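Local coordinates for proteolytically activated form of PPO4 Tyrosinase (Agaricus bisporus var. bisporus H97, PDB 4OUA), which uses a pair of copper ions to hydroxylate monophenols and oxidise the resulting o-diphenols to reactive o-quinones, the initial step of melanin synthesis, at residues A[266-269]-A[270-273]; A[290-293]-A[294-298]. All blocks are in the same frame, centred on the assembly; numbering follows the deposited sequence.

Contact 1: residues A[266-269]-A[270-273]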
# COMPACT_ATOMS: atom_id res chain seq x y z
N MET A 266 -6.45 -5.39 9.92
CA MET A 266 -6.26 -4.06 9.34
C MET A 266 -6.21 -2.95 10.39
O MET A 266 -5.69 -1.87 10.12
CB MET A 266 -7.36 -3.76 8.33
CG MET A 266 -7.07 -4.25 6.91
SD MET A 266 -5.71 -3.36 6.13
CE MET A 266 -6.42 -1.73 5.92
N THR A 267 -6.76 -3.20 11.57
CA THR A 267 -6.80 -2.18 12.61
C THR A 267 -5.70 -2.39 13.65
O THR A 267 -5.77 -1.87 14.76
CB THR A 267 -8.16 -2.16 13.33
OG1 THR A 267 -8.19 -1.06 14.25
CG2 THR A 267 -8.39 -3.46 14.08
N HIS A 268 -4.67 -3.14 13.27
CA HIS A 268 -3.53 -3.39 14.13
C HIS A 268 -2.24 -3.29 13.32
O HIS A 268 -2.01 -4.10 12.42
CB HIS A 268 -3.64 -4.76 14.80
CG HIS A 268 -2.79 -4.91 16.02
ND1 HIS A 268 -1.41 -4.79 15.99
CD2 HIS A 268 -3.11 -5.18 17.31
CE1 HIS A 268 -0.93 -4.98 17.21
NE2 HIS A 268 -1.94 -5.21 18.03
N ALA A 269 -1.41 -2.31 13.65
CA ALA A 269 -0.21 -2.02 12.86
C ALA A 269 0.74 -3.21 12.75
O ALA A 269 1.56 -3.28 11.84
CB ALA A 269 0.53 -0.83 13.46
N LEU A 270 0.62 -4.16 13.68
CA LEU A 270 1.51 -5.32 13.69
C LEU A 270 1.02 -6.43 12.77
O LEU A 270 1.74 -7.39 12.51
CB LEU A 270 1.65 -5.86 15.12
CG LEU A 270 2.26 -4.91 16.16
CD1 LEU A 270 2.29 -5.57 17.53
CD2 LEU A 270 3.66 -4.46 15.74
N PHE A 271 -0.21 -6.29 12.27
CA PHE A 271 -0.80 -7.33 11.43
C PHE A 271 -1.47 -6.77 10.17
O PHE A 271 -1.89 -7.53 9.30
CB PHE A 271 -1.83 -8.14 12.23
CG PHE A 271 -1.27 -8.79 13.47
CD1 PHE A 271 -0.61 -10.01 13.38
CD2 PHE A 271 -1.40 -8.20 14.71
CE1 PHE A 271 -0.10 -10.62 14.51
CE2 PHE A 271 -0.89 -8.80 15.84
CZ PHE A 271 -0.24 -10.01 15.74
N ALA A 272 -1.55 -5.45 10.08
CA ALA A 272 -2.30 -4.79 9.02
C ALA A 272 -1.77 -5.13 7.62
O ALA A 272 -2.54 -5.25 6.67
CB ALA A 272 -2.30 -3.29 9.23
N ALA A 273 -0.45 -5.27 7.51
CA ALA A 273 0.18 -5.51 6.22
C ALA A 273 -0.21 -6.86 5.62
O ALA A 273 -0.22 -7.03 4.40
CB ALA A 273 1.69 -5.41 6.35
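H268 and F271 meet ring to ring in a T-shaped (edge-to-face) pair: the F271 edge, led by CD2, points at one face of the imidazole, with the planes 68° apart and the centroids at 5.1 Å. Hydrogen bonds hold H268 at two ends. At its edge, ND1 of H268 accepts the backbone N-H of L270 (N to ND1 3.1 Å) almost exactly in the ring plane, which helps set the ring's rotation. CG of H268 stands anti to the backbone N (chi1 -161°), which carries the ring over to this amide. The carbonyl O of H268 accepts N of F271 at 2.8 Å, the donor lying above the carbonyl plane, and more weakly N of A272. The L270 side chain makes apolar contact with CE1 of H268. SD of M266 approaches the polar O of A272 at 3.7 Å. With A269 and L270 at its corners, 268-271 is a type I beta turn. It borders the dicopper site, the A272 side chain about 6 Å from a copper ion. The carbonyls of A269 and, weakly, M266 take ND1 of the copper ligands H56 and H254, second-shell bonds that probably help orient both imidazoles.

Contact 2: residues A[290-293]-A[294-298]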
# COMPACT_ATOMS: atom_id res chain seq x y z
N SER A 290 1.29 12.13 -4.37
CA SER A 290 1.58 12.62 -5.71
C SER A 290 0.71 13.83 -6.05
O SER A 290 1.18 14.80 -6.63
CB SER A 290 1.37 11.52 -6.75
OG SER A 290 2.33 10.48 -6.60
N LEU A 291 -0.57 13.75 -5.69
CA LEU A 291 -1.51 14.83 -5.94
C LEU A 291 -1.16 16.06 -5.11
O LEU A 291 -1.19 17.19 -5.60
CB LEU A 291 -2.95 14.39 -5.64
CG LEU A 291 -3.60 13.42 -6.63
CD1 LEU A 291 -5.02 13.11 -6.21
CD2 LEU A 291 -3.56 13.99 -8.04
N TRP A 292 -0.84 15.83 -3.84
CA TRP A 292 -0.46 16.90 -2.94
C TRP A 292 0.81 17.61 -3.43
O TRP A 292 0.93 18.83 -3.31
CB TRP A 292 -0.25 16.35 -1.52
CG TRP A 292 0.31 17.34 -0.56
CD1 TRP A 292 -0.38 18.22 0.21
CD2 TRP A 292 1.70 17.55 -0.27
NE1 TRP A 292 0.49 18.97 0.97
CE2 TRP A 292 1.77 18.58 0.70
CE3 TRP A 292 2.89 16.97 -0.72
CZ2 TRP A 292 2.98 19.04 1.21
CZ3 TRP A 292 4.09 17.43 -0.21
CH2 TRP A 292 4.12 18.45 0.75
N GLN A 293 1.74 16.83 -3.98
CA GLN A 293 2.96 17.40 -4.54
C GLN A 293 2.65 18.37 -5.67
O GLN A 293 3.36 19.36 -5.86
CB GLN A 293 3.88 16.29 -5.06
CG GLN A 293 4.52 15.43 -3.97
CD GLN A 293 5.33 14.29 -4.55
OE1 GLN A 293 5.15 13.13 -4.17
NE2 GLN A 293 6.24 14.62 -5.46
N ALA A 294 1.59 18.09 -6.41
CA ALA A 294 1.18 18.95 -7.52
C ALA A 294 0.69 20.30 -7.02
O ALA A 294 0.90 21.33 -7.67
CB ALA A 294 0.10 18.27 -8.34
N LEU A 295 0.05 20.30 -5.85
CA LEU A 295 -0.46 21.54 -5.27
C LEU A 295 0.62 22.29 -4.49
O LEU A 295 0.66 23.51 -4.51
CB LEU A 295 -1.65 21.24 -4.35
CG LEU A 295 -2.89 20.62 -4.99
CD1 LEU A 295 -4.00 20.46 -3.96
CD2 LEU A 295 -3.37 21.46 -6.17
N TYR A 296 1.49 21.54 -3.82
CA TYR A 296 2.51 22.14 -2.97
C TYR A 296 3.93 21.77 -3.40
O TYR A 296 4.65 21.12 -2.64
CB TYR A 296 2.29 21.74 -1.51
CG TYR A 296 1.02 22.28 -0.91
CD1 TYR A 296 0.97 23.57 -0.40
CD2 TYR A 296 -0.13 21.50 -0.84
CE1 TYR A 296 -0.19 24.07 0.15
CE2 TYR A 296 -1.29 21.99 -0.28
CZ TYR A 296 -1.32 23.28 0.21
OH TYR A 296 -2.48 23.78 0.77
N PRO A 297 4.33 22.20 -4.60
CA PRO A 297 5.69 21.92 -5.08
C PRO A 297 6.74 22.63 -4.24
O PRO A 297 6.51 23.75 -3.78
CB PRO A 297 5.67 22.46 -6.51
CG PRO A 297 4.63 23.51 -6.50
CD PRO A 297 3.57 23.02 -5.55
N GLY A 298 7.88 21.98 -4.03
CA GLY A 298 8.95 22.56 -3.24
C GLY A 298 8.92 22.12 -1.79
O GLY A 298 9.93 22.16 -1.10
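Y296 lays its side chain against the indole of W292, one helical turn earlier, the two side chains crossing at about a right angle. CB of Y296 sits over one face of the indole in a CH-pi contact, 4.2 Å from the centroid of the six-membered ring and 25° off its normal. CG next passes NE1 of W292 at 3.8 Å. CD2 stands above the plane of the five-membered ring at its rim, 3.2 Å from NE1 of W292, with CD1 next, and CE2 follows alongside, 3.7 Å from NE1. The phenol and the five-membered ring are inclined by 30° and slid apart, so they hardly overlap. At the tip, OH of Y296 bonds to the backbone N of N226, whose carbonyl O receives NE1 of W292; F232 stacks on the indole as well. CG of W292 is anti to the backbone N (chi1 172°), which swings the indole toward the helix end. In the backbone, N of Y296 bonds to O of W292 at 2.8 Å, the last full turn before the chain leaves helical geometry. An alanine in place of W292 would strip the CH-pi face from Y296 and probably leave the carbonyl of N226 without its indole donor. The chemistry is thus divided: aromatic surface joins the two residues to each other, while their polar ends, NE1 and OH, bind the two backbone groups of a single residue.

Along the chain, helix 246-258 supplies the copper ligands H250 and H254 and runs out into the loop that holds contact 1. There the 268-271 turn reverses the chain beside the dicopper site and sends it on toward helix 277-295, which brings the ligand H282. Contact 2 lies at the far end of that helix, where residues 290-298 take the chain from the last helical turn into the following loop, with helix 362-377 packed against L291, A294 and L295. The contacts come in series, neither nested nor crossed. Their centres are about 28 Å apart, on opposite sides of the chain's centre, and helix 277-295 joins the two regions.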